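Local coordinates for protein fatty acid synthase 1, isoform A (Drosophila melanogaster, PDB 6FN6) that probably makes long-chain saturated fatty acids from acetyl-CoA and malonyl-CoA with NADPH, this piece being its dehydratase, enoylreductase and ketoreductase region, at residues S155-L164 and T176-S184; V930-T941 and L954-Q965. One frame throughout, in Å; residues are numbered along the deposited sequence.

Interaction 1. Residues S155-L164 and T176-S184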
loop_
_atom_site.group_PDB
_atom_site.type_symbol
_atom_site.label_atom_id
_atom_site.label_comp_id
_atom_site.label_asym_id
_atom_site.label_seq_id
_atom_site.Cartn_x
_atom_site.Cartn_y
_atom_site.Cartn_z
ATOM N N SER A 155 36.256 3.858 16.545
ATOM C CA SER A 155 34.922 4.401 16.771
ATOM C C SER A 155 34.883 5.168 18.085
ATOM O O SER A 155 35.530 4.779 19.055
ATOM C CB SER A 155 33.874 3.289 16.795
ATOM O OG SER A 155 32.637 3.774 17.292
ATOM N N ASP A 156 34.113 6.249 18.124
ATOM C CA ASP A 156 33.909 6.972 19.370
ATOM C C ASP A 156 32.895 6.216 20.230
ATOM O O ASP A 156 32.234 5.290 19.757
ATOM C CB ASP A 156 33.454 8.410 19.100
ATOM C CG ASP A 156 32.103 8.486 18.417
ATOM O OD1 ASP A 156 31.659 7.475 17.833
ATOM O OD2 ASP A 156 31.488 9.573 18.455
ATOM N N THR A 157 32.787 6.607 21.493
ATOM C CA THR A 157 32.019 5.841 22.469
ATOM C C THR A 157 30.548 5.669 22.078
ATOM O O THR A 157 29.917 4.688 22.464
ATOM C CB THR A 157 32.093 6.489 23.871
ATOM O OG1 THR A 157 31.254 5.767 24.781
ATOM C CG2 THR A 157 31.655 7.940 23.828
ATOM N N VAL A 158 30.001 6.615 21.320
ATOM C CA VAL A 158 28.598 6.533 20.907
ATOM C C VAL A 158 28.456 6.110 19.448
ATOM O O VAL A 158 27.339 5.989 18.941
ATOM C CB VAL A 158 27.869 7.872 21.133
ATOM C CG1 VAL A 158 27.802 8.197 22.620
ATOM C CG2 VAL A 158 28.545 9.001 20.351
ATOM N N ALA A 159 29.580 5.866 18.781
ATOM C CA ALA A 159 29.566 5.455 17.380
ATOM C C ALA A 159 28.844 6.483 16.508
ATOM O O ALA A 159 27.972 6.138 15.711
ATOM C CB ALA A 159 28.914 4.088 17.237
ATOM N N SER A 160 29.211 7.750 16.674
ATOM C CA SER A 160 28.708 8.813 15.816
ATOM C C SER A 160 29.721 9.076 14.710
ATOM O O SER A 160 29.363 9.462 13.598
ATOM C CB SER A 160 28.444 10.085 16.620
ATOM O OG SER A 160 29.645 10.605 17.160
ATOM N N THR A 161 30.992 8.867 15.033
ATOM C CA THR A 161 32.067 8.965 14.055
ATOM C C THR A 161 33.051 7.820 14.273
ATOM O O THR A 161 33.093 7.226 15.350
ATOM C CB THR A 161 32.801 10.317 14.143
ATOM O OG1 THR A 161 33.759 10.412 13.082
ATOM C CG2 THR A 161 33.509 10.466 15.480
ATOM N N GLY A 162 33.825 7.500 13.243
ATOM C CA GLY A 162 34.803 6.431 13.333
ATOM C C GLY A 162 35.589 6.275 12.049
ATOM O O GLY A 162 35.560 7.156 11.186
ATOM N N LYS A 163 36.289 5.153 11.919
ATOM C CA LYS A 163 37.092 4.891 10.732
ATOM C C LYS A 163 37.002 3.430 10.290
ATOM O O LYS A 163 36.929 2.518 11.117
ATOM C CB LYS A 163 38.548 5.283 10.986
ATOM C CG LYS A 163 38.752 6.780 11.164
ATOM C CD LYS A 163 39.912 7.305 10.333
ATOM C CE LYS A 163 39.765 8.796 10.063
ATOM N NZ LYS A 163 39.594 9.579 11.315
ATOM N N LEU A 164 36.999 3.225 8.976
ATOM C CA LEU A 164 36.928 1.891 8.390
ATOM C C LEU A 164 38.108 1.681 7.447
ATOM O O LEU A 164 38.444 2.565 6.663
ATOM C CB LEU A 164 35.609 1.703 7.635
ATOM C CG LEU A 164 34.356 2.278 8.306
ATOM C CD1 LEU A 164 33.163 2.220 7.368
ATOM C CD2 LEU A 164 34.058 1.538 9.598
ATOM N N THR A 176 31.135 -3.304 7.185
ATOM C CA THR A 176 31.618 -2.611 8.377
ATOM C C THR A 176 30.827 -1.324 8.615
ATOM O O THR A 176 30.732 -0.850 9.746
ATOM C CB THR A 176 33.126 -2.284 8.285
ATOM O OG1 THR A 176 33.400 -1.562 7.080
ATOM C CG2 THR A 176 33.947 -3.562 8.312
ATOM N N MET A 177 30.271 -0.755 7.550
ATOM C CA MET A 177 29.380 0.396 7.686
ATOM C C MET A 177 28.103 -0.009 8.428
ATOM O O MET A 177 27.568 0.763 9.221
ATOM C CB MET A 177 29.028 0.985 6.320
ATOM C CG MET A 177 30.221 1.526 5.544
ATOM S SD MET A 177 29.763 2.268 3.960
ATOM C CE MET A 177 28.741 3.632 4.504
ATOM N N LEU A 178 27.614 -1.216 8.159
ATOM C CA LEU A 178 26.437 -1.729 8.854
ATOM C C LEU A 178 26.784 -2.103 10.291
ATOM O O LEU A 178 25.995 -1.879 11.210
ATOM C CB LEU A 178 25.856 -2.944 8.127
ATOM C CG LEU A 178 25.518 -2.772 6.645
ATOM C CD1 LEU A 178 24.767 -3.991 6.134
ATOM C CD2 LEU A 178 24.719 -1.502 6.405
ATOM N N GLN A 179 27.965 -2.682 10.477
ATOM C CA GLN A 179 28.453 -2.992 11.811
ATOM C C GLN A 179 28.472 -1.716 12.638
ATOM O O GLN A 179 28.051 -1.697 13.793
ATOM C CB GLN A 179 29.851 -3.608 11.760
ATOM C CG GLN A 179 29.943 -4.911 10.996
ATOM C CD GLN A 179 31.362 -5.437 10.942
ATOM O OE1 GLN A 179 32.260 -4.885 11.575
ATOM N NE2 GLN A 179 31.573 -6.504 10.182
ATOM N N PHE A 180 28.976 -0.651 12.031
ATOM C CA PHE A 180 29.140 0.617 12.722
ATOM C C PHE A 180 27.807 1.184 13.192
ATOM O O PHE A 180 27.713 1.758 14.278
ATOM C CB PHE A 180 29.844 1.627 11.816
ATOM C CG PHE A 180 30.134 2.930 12.489
ATOM C CD1 PHE A 180 31.246 3.072 13.301
ATOM C CD2 PHE A 180 29.289 4.010 12.320
ATOM C CE1 PHE A 180 31.510 4.270 13.929
ATOM C CE2 PHE A 180 29.548 5.209 12.942
ATOM C CZ PHE A 180 30.659 5.341 13.748
ATOM N N SER A 181 26.780 1.031 12.365
ATOM C CA SER A 181 25.444 1.510 12.698
ATOM C C SER A 181 24.843 0.704 13.845
ATOM O O SER A 181 24.067 1.223 14.645
ATOM C CB SER A 181 24.536 1.435 11.473
ATOM O OG SER A 181 23.255 1.974 11.747
ATOM N N ILE A 182 25.215 -0.568 13.923
ATOM C CA ILE A 182 24.683 -1.454 14.946
ATOM C C ILE A 182 25.300 -1.116 16.301
ATOM O O ILE A 182 24.679 -1.340 17.341
ATOM C CB ILE A 182 24.922 -2.932 14.563
ATOM C CG1 ILE A 182 24.032 -3.319 13.379
ATOM C CG2 ILE A 182 24.646 -3.859 15.745
ATOM C CD1 ILE A 182 24.434 -4.615 12.692
ATOM N N LEU A 183 26.512 -0.566 16.286
ATOM C CA LEU A 183 27.196 -0.181 17.519
ATOM C C LEU A 183 26.387 0.831 18.313
ATOM O O LEU A 183 26.272 0.730 19.533
ATOM C CB LEU A 183 28.571 0.414 17.216
ATOM C CG LEU A 183 29.806 -0.484 17.192
ATOM C CD1 LEU A 183 31.042 0.381 17.017
ATOM C CD2 LEU A 183 29.925 -1.336 18.448
ATOM N N SER A 184 25.834 1.814 17.612
ATOM C CA SER A 184 25.109 2.907 18.251
ATOM C C SER A 184 23.822 2.430 18.929
ATOM O O SER A 184 23.303 3.097 19.823
ATOM C CB SER A 184 24.791 3.992 17.219
ATOM O OG SER A 184 24.081 3.454 16.119
#
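The long helix of a hotdog fold, here helix 170-183 in the predicted C-terminal hotdog of the dehydratase domain, meets the hairpin joining strands 152-155 and 161-164 chiefly through Phe-180, whose ring enters the bend at Ser-155, Ala-159 and Thr-161. Strand 161-164 and helix segment 176-183 run nearly antiparallel, at 153°, their axes 9.6 Å apart. With CG anti to the backbone N (chi1 -176°), the ring is carried off the helix toward the hairpin. One ring face receives the methyl of Ala-159, its CB 4.1 Å from CZ and set off toward the rim, while the carbonyl O of Thr-161 approaches the edge, 3.5 Å from CZ. Gly-162 has no beta carbon to push against the ring at CE1. The same Ala-159 methyl rests on CB of Leu-183 at 3.7 Å. Were Phe-180 an alanine, a gap would probably open under the hairpin and the Ala-159 methyl would lose its aromatic partner.

Toward the start of the helix segment, Leu-164 crosses Met-177 at about a right angle, Leu-164 CD1 lying 3.5 Å from Met-177 CG, and slides past Thr-176, whose hydroxyl is engaged by Phe-173 O. Thr-176 follows Asp-175, the predicted proton donor, whose OD2 is hydrogen-bonded to Gln-179 NE2.

The bend is held from within. Asp-156 OD1 accepts from Ser-160 N on its syn lone pair (2.7 Å) and from Thr-161 N, 50° above the carboxylate plane, while OD2 takes Ser-123 N; Asp-156 O takes both Ser-155 OG and Ala-159 N. The chemistry is thus divided: hydrogen bonds shape the hairpin, and van der Waals contact, carbonyl oxygens near the ring included, joins it to the helix, through Phe-180 at the bend and Leu-164 farther along.

Interaction 2. Residues V930-T941 and L954-Q965; sequences VGGLGGFGLELT and LTSRSGVKTGYQ. With EDO (1,2-ethanediol), chain E.
Leu-954, near the end of strand 951-955, lies between two parts of the first segment: its side chain crosses that of Leu-933 at about a right angle, Leu-954 CD1 lying 3.5 Å from Leu-933 CD2, while Leu-954 CD2 rests on Gly-932 CA and on the hydroxyl of Thr-941, which itself donates to Gly-937 O. Thr-955 pairs in parallel with Val-930, and its OG1, turned between backbone N and carbonyl carbon (chi1 75°), accepts Gly-931 N at 3.1 Å. Its carbonyl is linked through a water, weakly on its own side, to Leu-933 N. Ser-956 sets CB 3.6 Å from Leu-933 CD1 and uses OG to accept Gly-959 N, an ST motif. Beside it Arg-957 N gives a straight 3.1 Å bond to O1 of an ethanediol, probably from the crystallisation liquor. Gly-959 and Val-960 then close over the Leu-933 methyl.

At the next helix, Thr-962 and Gln-965 form a capping box, and Gln-965 OE1 also takes Lys-961 N in its carbonyl plane. Tyr-964 OH donates to Glu-939 OE1 (2.7 Å) on the syn side; OE1 lies at the ring's edge in its plane, the carboxylate turned about 30° from the ring, and Arg-188 shares that hydroxyl. The final residue, Gln-965, gives a weak NE2 bond to Leu-933 O, and its CG lies 3.8 Å from Leu-938 CD1.

Strand 926-930, a glycine-rich turn from Gly-931 to Gly-934, helix 935-946 with Gly-937 in its first turn, and strand 951-955 make the first beta-alpha-beta unit of a Rossmann-type ketoreductase, consistent with a glycine-rich loop for NADPH.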
loop_
_atom_site.group_PDB
_atom_site.type_symbol
_atom_site.label_atom_id
_atom_site.label_comp_id
_atom_site.label_asym_id
_atom_site.label_seq_id
_atom_site.Cartn_x
_atom_site.Cartn_y
_atom_site.Cartn_z
ATOM N N VAL A 930 37.629 -5.836 43.705
ATOM C CA VAL A 930 39.076 -5.718 43.600
ATOM C C VAL A 930 39.505 -6.319 42.274
ATOM O O VAL A 930 39.227 -7.484 41.997
ATOM C CB VAL A 930 39.791 -6.401 44.779
ATOM C CG1 VAL A 930 41.295 -6.183 44.694
ATOM C CG2 VAL A 930 39.257 -5.877 46.103
ATOM N N GLY A 931 40.208 -5.527 41.471
ATOM C CA GLY A 931 40.505 -5.902 40.101
ATOM C C GLY A 931 39.240 -5.858 39.266
ATOM O O GLY A 931 39.000 -6.716 38.415
ATOM N N GLY A 932 38.430 -4.835 39.509
ATOM C CA GLY A 932 37.108 -4.765 38.922
ATOM C C GLY A 932 37.048 -4.365 37.460
ATOM O O GLY A 932 36.010 -4.540 36.823
ATOM N N LEU A 933 38.147 -3.848 36.918
ATOM C CA LEU A 933 38.152 -3.373 35.534
ATOM C C LEU A 933 38.700 -4.416 34.561
ATOM O O LEU A 933 38.758 -4.176 33.354
ATOM C CB LEU A 933 38.958 -2.077 35.414
ATOM C CG LEU A 933 38.272 -0.781 35.863
ATOM C CD1 LEU A 933 39.206 0.399 35.683
ATOM C CD2 LEU A 933 36.971 -0.530 35.107
ATOM N N GLY A 934 39.099 -5.572 35.080
ATOM C CA GLY A 934 39.498 -6.678 34.230
ATOM C C GLY A 934 38.288 -7.261 33.526
ATOM O O GLY A 934 37.153 -6.867 33.806
ATOM N N GLY A 935 38.523 -8.175 32.592
ATOM C CA GLY A 935 37.442 -8.794 31.847
ATOM C C GLY A 935 36.357 -9.353 32.748
ATOM O O GLY A 935 35.188 -8.994 32.626
ATOM N N PHE A 936 36.754 -10.240 33.652
ATOM C CA PHE A 936 35.842 -10.837 34.621
ATOM C C PHE A 936 35.098 -9.773 35.422
ATOM O O PHE A 936 33.878 -9.826 35.559
ATOM C CB PHE A 936 36.619 -11.765 35.563
ATOM C CG PHE A 936 35.745 -12.663 36.394
ATOM C CD1 PHE A 936 35.104 -12.179 37.525
ATOM C CD2 PHE A 936 35.567 -13.991 36.046
ATOM C CE1 PHE A 936 34.301 -13.007 38.292
ATOM C CE2 PHE A 936 34.765 -14.823 36.809
ATOM C CZ PHE A 936 34.131 -14.328 37.932
ATOM N N GLY A 937 35.849 -8.816 35.958
ATOM C CA GLY A 937 35.291 -7.770 36.797
ATOM C C GLY A 937 34.178 -6.965 36.152
ATOM O O GLY A 937 33.163 -6.680 36.785
ATOM N N LEU A 938 34.373 -6.590 34.893
ATOM C CA LEU A 938 33.389 -5.787 34.174
ATOM C C LEU A 938 32.055 -6.514 34.043
ATOM O O LEU A 938 30.998 -5.939 34.295
ATOM C CB LEU A 938 33.925 -5.411 32.793
ATOM C CG LEU A 938 35.142 -4.484 32.806
ATOM C CD1 LEU A 938 35.712 -4.328 31.409
ATOM C CD2 LEU A 938 34.787 -3.124 33.392
ATOM N N GLU A 939 32.103 -7.782 33.657
ATOM C CA GLU A 939 30.883 -8.545 33.451
ATOM C C GLU A 939 30.212 -8.876 34.784
ATOM O O GLU A 939 28.991 -9.007 34.859
ATOM C CB GLU A 939 31.184 -9.818 32.662
ATOM C CG GLU A 939 31.780 -9.556 31.279
ATOM C CD GLU A 939 30.964 -8.565 30.458
ATOM O OE1 GLU A 939 31.560 -7.621 29.893
ATOM O OE2 GLU A 939 29.729 -8.734 30.370
ATOM N N LEU A 940 31.007 -9.003 35.841
ATOM C CA LEU A 940 30.460 -9.211 37.174
ATOM C C LEU A 940 29.716 -7.957 37.626
ATOM O O LEU A 940 28.601 -8.034 38.140
ATOM C CB LEU A 940 31.572 -9.565 38.164
ATOM C CG LEU A 940 31.193 -9.621 39.650
ATOM C CD1 LEU A 940 30.020 -10.556 39.888
ATOM C CD2 LEU A 940 32.388 -10.057 40.490
ATOM N N THR A 941 30.346 -6.806 37.434
ATOM C CA THR A 941 29.738 -5.526 37.775
ATOM C C THR A 941 28.395 -5.353 37.071
ATOM O O THR A 941 27.403 -4.973 37.690
ATOM C CB THR A 941 30.662 -4.353 37.403
ATOM O OG1 THR A 941 31.910 -4.489 38.089
ATOM C CG2 THR A 941 30.027 -3.020 37.772
ATOM N N LEU A 954 35.322 0.148 41.860
ATOM C CA LEU A 954 36.281 -0.694 41.162
ATOM C C LEU A 954 37.703 -0.250 41.491
ATOM O O LEU A 954 38.051 0.920 41.317
ATOM C CB LEU A 954 36.054 -0.631 39.649
ATOM C CG LEU A 954 34.630 -0.885 39.142
ATOM C CD1 LEU A 954 34.555 -0.621 37.644
ATOM C CD2 LEU A 954 34.176 -2.301 39.454
ATOM N N THR A 955 38.525 -1.184 41.962
ATOM C CA THR A 955 39.917 -0.874 42.257
ATOM C C THR A 955 40.775 -1.253 41.059
ATOM O O THR A 955 40.718 -2.382 40.579
ATOM C CB THR A 955 40.435 -1.605 43.512
ATOM O OG1 THR A 955 40.658 -2.989 43.215
ATOM C CG2 THR A 955 39.447 -1.477 44.660
ATOM N N SER A 956 41.555 -0.295 40.571
ATOM C CA SER A 956 42.469 -0.534 39.460
ATOM C C SER A 956 43.682 0.377 39.563
ATOM O O SER A 956 43.551 1.597 39.655
ATOM C CB SER A 956 41.764 -0.310 38.121
ATOM O OG SER A 956 42.627 -0.595 37.032
ATOM N N ARG A 957 44.865 -0.223 39.548
ATOM C CA ARG A 957 46.099 0.537 39.650
ATOM C C ARG A 957 46.337 1.358 38.384
ATOM O O ARG A 957 46.743 2.518 38.454
ATOM C CB ARG A 957 47.281 -0.398 39.910
ATOM C CG ARG A 957 47.142 -1.231 41.181
ATOM C CD ARG A 957 46.904 -0.370 42.417
ATOM N NE ARG A 957 47.906 0.683 42.576
ATOM C CZ ARG A 957 49.081 0.525 43.179
ATOM N NH1 ARG A 957 49.427 -0.652 43.693
ATOM N NH2 ARG A 957 49.916 1.549 43.274
ATOM N N SER A 958 46.080 0.753 37.227
ATOM C CA SER A 958 46.314 1.420 35.951
ATOM C C SER A 958 45.159 2.345 35.570
ATOM O O SER A 958 45.343 3.297 34.812
ATOM C CB SER A 958 46.534 0.385 34.846
ATOM O OG SER A 958 45.494 -0.578 34.832
ATOM N N GLY A 959 43.972 2.069 36.102
ATOM C CA GLY A 959 42.798 2.855 35.766
ATOM C C GLY A 959 42.181 2.422 34.451
ATOM O O GLY A 959 42.476 1.339 33.946
ATOM N N VAL A 960 41.319 3.268 33.895
ATOM C CA VAL A 960 40.692 2.983 32.609
ATOM C C VAL A 960 41.759 2.904 31.526
ATOM O O VAL A 960 42.527 3.846 31.331
ATOM C CB VAL A 960 39.624 4.042 32.255
ATOM C CG1 VAL A 960 38.971 3.726 30.915
ATOM C CG2 VAL A 960 38.573 4.124 33.346
ATOM N N LYS A 961 41.795 1.777 30.821
ATOM C CA LYS A 961 42.819 1.518 29.814
ATOM C C LYS A 961 42.193 1.293 28.444
ATOM O O LYS A 961 42.735 1.724 27.427
ATOM C CB LYS A 961 43.661 0.298 30.205
ATOM C CG LYS A 961 44.706 -0.111 29.164
ATOM C CD LYS A 961 45.376 -1.432 29.522
ATOM C CE LYS A 961 46.244 -1.939 28.378
ATOM N NZ LYS A 961 46.762 -3.311 28.631
ATOM N N THR A 962 41.053 0.608 28.422
ATOM C CA THR A 962 40.386 0.274 27.169
ATOM C C THR A 962 39.093 1.063 26.980
ATOM O O THR A 962 38.435 1.444 27.950
ATOM C CB THR A 962 40.059 -1.235 27.090
ATOM O OG1 THR A 962 38.958 -1.538 27.958
ATOM C CG2 THR A 962 41.265 -2.077 27.486
ATOM N N GLY A 963 38.745 1.306 25.719
ATOM C CA GLY A 963 37.497 1.963 25.373
ATOM C C GLY A 963 36.300 1.177 25.873
ATOM O O GLY A 963 35.294 1.749 26.292
ATOM N N TYR A 964 36.399 -0.146 25.811
ATOM C CA TYR A 964 35.335 -1.006 26.307
ATOM C C TYR A 964 35.030 -0.721 27.781
ATOM O O TYR A 964 33.866 -0.688 28.188
ATOM C CB TYR A 964 35.704 -2.478 26.132
ATOM C CG TYR A 964 34.604 -3.409 26.567
ATOM C CD1 TYR A 964 33.473 -3.594 25.780
ATOM C CD2 TYR A 964 34.679 -4.087 27.776
ATOM C CE1 TYR A 964 32.461 -4.437 26.174
ATOM C CE2 TYR A 964 33.666 -4.933 28.180
ATOM C CZ TYR A 964 32.559 -5.104 27.374
ATOM O OH TYR A 964 31.546 -5.945 27.766
ATOM N N GLN A 965 36.078 -0.538 28.580
ATOM C CA GLN A 965 35.924 -0.176 29.986
ATOM C C GLN A 965 35.120 1.111 30.105
ATOM O O GLN A 965 34.111 1.161 30.805
ATOM C CB GLN A 965 37.288 -0.011 30.659
ATOM C CG GLN A 965 37.952 -1.319 31.058
ATOM C CD GLN A 965 39.444 -1.167 31.286
ATOM O OE1 GLN A 965 39.978 -0.058 31.268
ATOM N NE2 GLN A 965 40.122 -2.284 31.510
HETATM C C1 EDO E . 43.946 -4.280 39.664
HETATM O O1 EDO E . 44.978 -3.349 39.335
HETATM C C2 EDO E . 43.936 -4.494 41.171
HETATM O O2 EDO E . 43.776 -3.233 41.832
HETATM O O HOH W 1 41.169 -4.000 37.601
#

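In the fold
Both contacts bring a helix against strand and loop, but in different domains: interaction 1 is buried within the dehydratase, interaction 2 is partly buried in the ketoreductase and reaches the surface at Val-960. The first relies on an aromatic ring and methyls, with its polar bonds kept inside the hairpin; the second mixes leucine packing with backbone and side-chain bonds from one segment to the other. Their centres are 23 Å apart and their nearest atoms about 6 Å, without touching. The domains nevertheless meet here: Thr-157 bonds Arg-970 on helix 963-974, which also carries Tyr-964, and Tyr-964 packs on dehydratase helix 131-141, whose Tyr-135 bonds Gln-179.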